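Side-chain contacts in endoribonuclease PemK (Escherichia coli, PDB 1M1F), which acts as the toxin of a type II toxin-antitoxin system, probably cleaving RNA, and kills daughter cells that have lost the plasmid: residues F57-D62 against L102-T107; G4-V9 against V64-T69. All coordinates share one frame; numbering follows the deposited sequence.

Interaction 1 of 2, residues F57-D62 against L102-T107; sequences FAVSLD and LGRLST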
# COMPACT_ATOMS: atom_id res chain seq x y z
N PHE A 57 2.55 14.66 -1.33
CA PHE A 57 1.67 13.51 -1.07
C PHE A 57 0.65 13.73 0.04
O PHE A 57 -0.21 12.88 0.26
CB PHE A 57 2.50 12.26 -0.77
CG PHE A 57 3.22 11.72 -1.97
CD1 PHE A 57 2.54 11.11 -3.01
CD2 PHE A 57 4.60 11.81 -2.06
CE1 PHE A 57 3.21 10.62 -4.10
CE2 PHE A 57 5.27 11.32 -3.16
CZ PHE A 57 4.57 10.72 -4.17
N ALA A 58 0.72 14.86 0.72
CA ALA A 58 -0.19 15.16 1.82
C ALA A 58 -1.39 15.98 1.33
O ALA A 58 -1.23 17.11 0.89
CB ALA A 58 0.55 15.89 2.92
N VAL A 59 -2.57 15.39 1.40
CA VAL A 59 -3.79 16.05 0.95
C VAL A 59 -4.61 16.49 2.15
O VAL A 59 -5.00 15.67 2.98
CB VAL A 59 -4.62 15.09 0.08
CG1 VAL A 59 -5.96 15.72 -0.26
CG2 VAL A 59 -3.85 14.74 -1.18
N SER A 60 -4.87 17.78 2.23
CA SER A 60 -5.57 18.34 3.36
C SER A 60 -7.05 17.99 3.40
O SER A 60 -7.72 17.96 2.36
CB SER A 60 -5.40 19.87 3.36
OG SER A 60 -6.14 20.43 4.43
N LEU A 61 -7.54 17.70 4.60
CA LEU A 61 -8.97 17.47 4.84
C LEU A 61 -9.71 18.72 5.35
O LEU A 61 -10.90 18.66 5.68
CB LEU A 61 -9.15 16.35 5.87
CG LEU A 61 -8.64 14.97 5.48
CD1 LEU A 61 -8.76 14.04 6.67
CD2 LEU A 61 -9.36 14.41 4.28
N ASP A 62 -9.01 19.84 5.43
CA ASP A 62 -9.60 21.08 5.95
C ASP A 62 -10.65 21.69 5.02
O ASP A 62 -10.47 21.71 3.81
CB ASP A 62 -8.47 22.10 6.16
CG ASP A 62 -8.69 22.99 7.36
OD1 ASP A 62 -9.54 22.68 8.23
OD2 ASP A 62 -8.02 24.03 7.55
N LEU A 102 -6.51 9.64 -5.11
CA LEU A 102 -6.26 8.71 -6.21
C LEU A 102 -5.22 9.28 -7.18
O LEU A 102 -4.37 8.54 -7.68
CB LEU A 102 -7.55 8.36 -6.94
CG LEU A 102 -8.59 7.57 -6.15
CD1 LEU A 102 -9.84 7.46 -6.99
CD2 LEU A 102 -8.10 6.19 -5.74
N GLY A 103 -5.29 10.58 -7.45
CA GLY A 103 -4.31 11.22 -8.31
C GLY A 103 -2.90 11.11 -7.77
O GLY A 103 -1.97 10.84 -8.53
N ARG A 104 -2.72 11.32 -6.47
CA ARG A 104 -1.40 11.20 -5.87
C ARG A 104 -0.90 9.75 -5.98
O ARG A 104 0.23 9.51 -6.35
CB ARG A 104 -1.38 11.62 -4.40
CG ARG A 104 -1.56 13.09 -4.06
CD ARG A 104 -1.12 14.06 -5.06
NE ARG A 104 -0.72 15.31 -4.44
CZ ARG A 104 -1.33 16.48 -4.60
NH1 ARG A 104 -2.43 16.58 -5.34
NH2 ARG A 104 -0.84 17.55 -4.00
N LEU A 105 -1.76 8.79 -5.67
CA LEU A 105 -1.37 7.39 -5.73
C LEU A 105 -1.02 6.96 -7.15
O LEU A 105 -0.14 6.11 -7.36
CB LEU A 105 -2.48 6.50 -5.16
CG LEU A 105 -2.59 6.56 -3.64
CD1 LEU A 105 -3.94 6.05 -3.16
CD2 LEU A 105 -1.48 5.76 -2.98
N SER A 106 -1.70 7.55 -8.13
CA SER A 106 -1.45 7.23 -9.53
C SER A 106 -0.01 7.53 -9.93
O SER A 106 0.55 6.85 -10.79
CB SER A 106 -2.41 7.99 -10.45
OG SER A 106 -2.34 7.45 -11.76
N THR A 107 0.60 8.52 -9.30
CA THR A 107 1.97 8.88 -9.65
C THR A 107 3.00 7.88 -9.19
O THR A 107 4.12 7.89 -9.72
CB THR A 107 2.37 10.28 -9.10
OG1 THR A 107 2.48 10.27 -7.67
CG2 THR A 107 1.35 11.36 -9.48

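Interaction 2 of 2, residues G4-V9 against V64-T69; sequences GEIWLV and VGIRTT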
# COMPACT_ATOMS: atom_id res chain seq x y z
N GLY A 4 -13.41 5.71 -0.12
CA GLY A 4 -13.77 7.03 0.37
C GLY A 4 -14.23 7.08 1.82
O GLY A 4 -14.44 8.17 2.37
N GLU A 5 -14.39 5.92 2.45
CA GLU A 5 -14.71 5.89 3.87
C GLU A 5 -13.46 6.08 4.70
O GLU A 5 -12.38 5.61 4.36
CB GLU A 5 -15.36 4.56 4.27
CG GLU A 5 -16.73 4.35 3.66
CD GLU A 5 -17.32 2.98 3.91
OE1 GLU A 5 -16.63 2.09 4.42
OE2 GLU A 5 -18.51 2.79 3.57
N ILE A 6 -13.64 6.76 5.83
CA ILE A 6 -12.62 6.90 6.84
C ILE A 6 -12.99 5.95 7.97
O ILE A 6 -14.14 5.96 8.46
CB ILE A 6 -12.55 8.34 7.37
CG1 ILE A 6 -12.03 9.26 6.28
CG2 ILE A 6 -11.65 8.42 8.59
CD1 ILE A 6 -11.98 10.72 6.68
N TRP A 7 -12.03 5.09 8.34
CA TRP A 7 -12.16 4.12 9.43
C TRP A 7 -11.10 4.38 10.48
O TRP A 7 -9.96 4.72 10.15
CB TRP A 7 -12.01 2.68 8.91
CG TRP A 7 -13.16 2.19 8.08
CD1 TRP A 7 -13.64 2.75 6.94
CD2 TRP A 7 -13.98 1.05 8.34
NE1 TRP A 7 -14.71 2.03 6.46
CE2 TRP A 7 -14.94 0.98 7.31
CE3 TRP A 7 -14.01 0.08 9.34
CZ2 TRP A 7 -15.90 -0.02 7.25
CZ3 TRP A 7 -14.96 -0.91 9.29
CH2 TRP A 7 -15.89 -0.96 8.25
N LEU A 8 -11.46 4.24 11.75
CA LEU A 8 -10.50 4.33 12.85
C LEU A 8 -9.95 2.93 13.10
O LEU A 8 -10.71 2.01 13.38
CB LEU A 8 -11.19 4.85 14.10
CG LEU A 8 -10.28 5.01 15.31
CD1 LEU A 8 -9.23 6.07 15.11
CD2 LEU A 8 -11.11 5.30 16.56
N VAL A 9 -8.63 2.77 13.03
CA VAL A 9 -8.05 1.44 13.17
C VAL A 9 -6.62 1.50 13.69
O VAL A 9 -5.89 2.46 13.43
CB VAL A 9 -8.11 0.69 11.80
CG1 VAL A 9 -7.20 1.34 10.74
CG2 VAL A 9 -7.81 -0.81 11.97
N VAL A 64 -13.80 20.79 4.16
CA VAL A 64 -14.63 19.94 3.30
C VAL A 64 -15.89 19.40 3.98
O VAL A 64 -16.62 18.62 3.38
CB VAL A 64 -13.78 18.79 2.66
CG1 VAL A 64 -12.55 19.36 2.00
CG2 VAL A 64 -13.36 17.75 3.68
N GLY A 65 -16.14 19.79 5.22
CA GLY A 65 -17.37 19.41 5.91
C GLY A 65 -17.36 18.09 6.64
O GLY A 65 -18.42 17.59 7.01
N ILE A 66 -16.19 17.50 6.84
CA ILE A 66 -16.12 16.24 7.59
C ILE A 66 -15.61 16.47 9.01
O ILE A 66 -15.15 17.55 9.35
CB ILE A 66 -15.27 15.21 6.85
CG1 ILE A 66 -13.80 15.65 6.78
CG2 ILE A 66 -15.83 14.98 5.45
CD1 ILE A 66 -12.86 14.56 6.34
N ARG A 67 -15.70 15.44 9.84
CA ARG A 67 -15.29 15.55 11.23
C ARG A 67 -13.78 15.32 11.38
O ARG A 67 -13.12 15.98 12.18
CB ARG A 67 -16.03 14.54 12.07
N THR A 68 -13.25 14.37 10.62
CA THR A 68 -11.83 14.04 10.70
C THR A 68 -10.96 15.19 10.25
O THR A 68 -11.22 15.79 9.21
CB THR A 68 -11.56 12.81 9.83
OG1 THR A 68 -12.30 11.69 10.32
CG2 THR A 68 -10.11 12.37 9.92
N THR A 69 -9.92 15.49 11.02
CA THR A 69 -9.00 16.57 10.70
C THR A 69 -7.65 16.04 10.25
O THR A 69 -7.34 14.85 10.44
CB THR A 69 -8.78 17.49 11.92
OG1 THR A 69 -8.32 16.72 13.03
CG2 THR A 69 -10.10 18.11 12.38

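Interaction 1 of 2, residues F57-D62 against L102-T107
Phe57 lays the edge of its ring against the C-terminal end of helix 95-106. Its CE1 is 3.9 Å from Arg104 O and 3.7 Å from Thr107 OG1, with the carbonyl oxygen in the plane of the ring. CD1 of Phe57 adds a looser touch on CB of Arg104, at 4.2 Å. The ring gets there although CB of Phe57 points away from the helix: chi1 of -71° sets CG anti to the carbonyl carbon, and the far end of the ring comes back.

The oxygen at this edge is already well used. Arg104 O accepts from the hydroxyl of Thr107, OG1 to O 2.7 Å, and from the backbone N of Thr107. The hydroxyl lies in the carbonyl plane.

The buried part lies at Val59. Its CG2 meets CG of Arg104 at 4.0 Å, so the arginine touches the strand with its aliphatic root. The chain of Arg104 then bends at chi2, -28°, and its NE donates a hydrogen bond to the carbonyl O of Gly56. Thr107, at the other end, is exposed to solvent and gives up little surface, although its OG1 makes the shortest approach. Between the two, Phe57 is partly exposed, and its ring also meets that of Phe33 of the second subunit, nearly at right angles.

Helix 95-106 thus packs near its C-terminal end on Phe57 and on edge strand 58-60 just after it, which pairs with strand 71-79. This joins the end of the chain to the sheet of the PemK/MazF toxin fold, beside the homodimer contact.

Interaction 2 of 2, residues G4-V9 against V64-T69
Ile6 overlaps Thr68 with both of its branches, CD1 and CG2. The contact joins strand 5-10, inside the antiparallel sheet of the PemK/MazF fold, to the loop between strands 58-60 and 71-79. The two side chains reach toward each other, tip to tip. CD1 of Ile6 is 3.8 Å from CB of Thr68. Its CG2 comes equally close to the hydroxyl, 3.8 Å from OG1 of Thr68.

The isoleucine is extended. CG1 lies anti to the carbonyl carbon and chi2 is 178°, so CD1 is carried far out from the strand. There it also meets a second residue of the loop, Ile66. CD1 of Ile66 touches CD1 of Ile6 at 4.0 Å, a methyl-to-methyl contact.

The hydroxyl of Thr68 has two roles. It packs against the methyl groups of Ile6, and it is hydrogen-bonded to OE2 of Glu91 on strand 88-92. The other oxygen of Glu91 takes the backbone N of Arg67. One carboxylate therefore ties down two neighbouring residues of a loop that has no regular structure. Ile6 is buried, and Leu90 and Glu91 of strand 88-92 also pack on it. Ile66 and Thr68 are partly exposed.

On strand 5-10 itself, Glu5 and Trp7 form a polar pair apart from this apolar patch. OE2 of Glu5 makes a salt bridge with Arg89. The indole NE1 of Trp7 donates to Glu5 OE1 at 2.8 Å. That oxygen lies almost in the indole plane, while the nitrogen meets it on the anti side, 27° out of the carboxylate plane.

In the fold
Interactions 1 and 2 lie about 14 Å apart, centre to centre, and reach the same antiparallel sheet. Their segments alternate along the chain. Residues 57-62 lead almost directly into 64-69, so one run of chain serves both contacts. Leu61, in the first segment of interaction 1, packs on the loop of interaction 2: its CD1 is 3.9 Å from CG2 of Thr68, and its CD2 is 4.1 Å from CD1 of Ile66. Leu61 also packs on Ile97, in the helix that supplies 102-107. The contacts differ in their surroundings. Interaction 1 touches the second subunit of the homodimer, whereas no other chain of the assembly touches the segments of interaction 2.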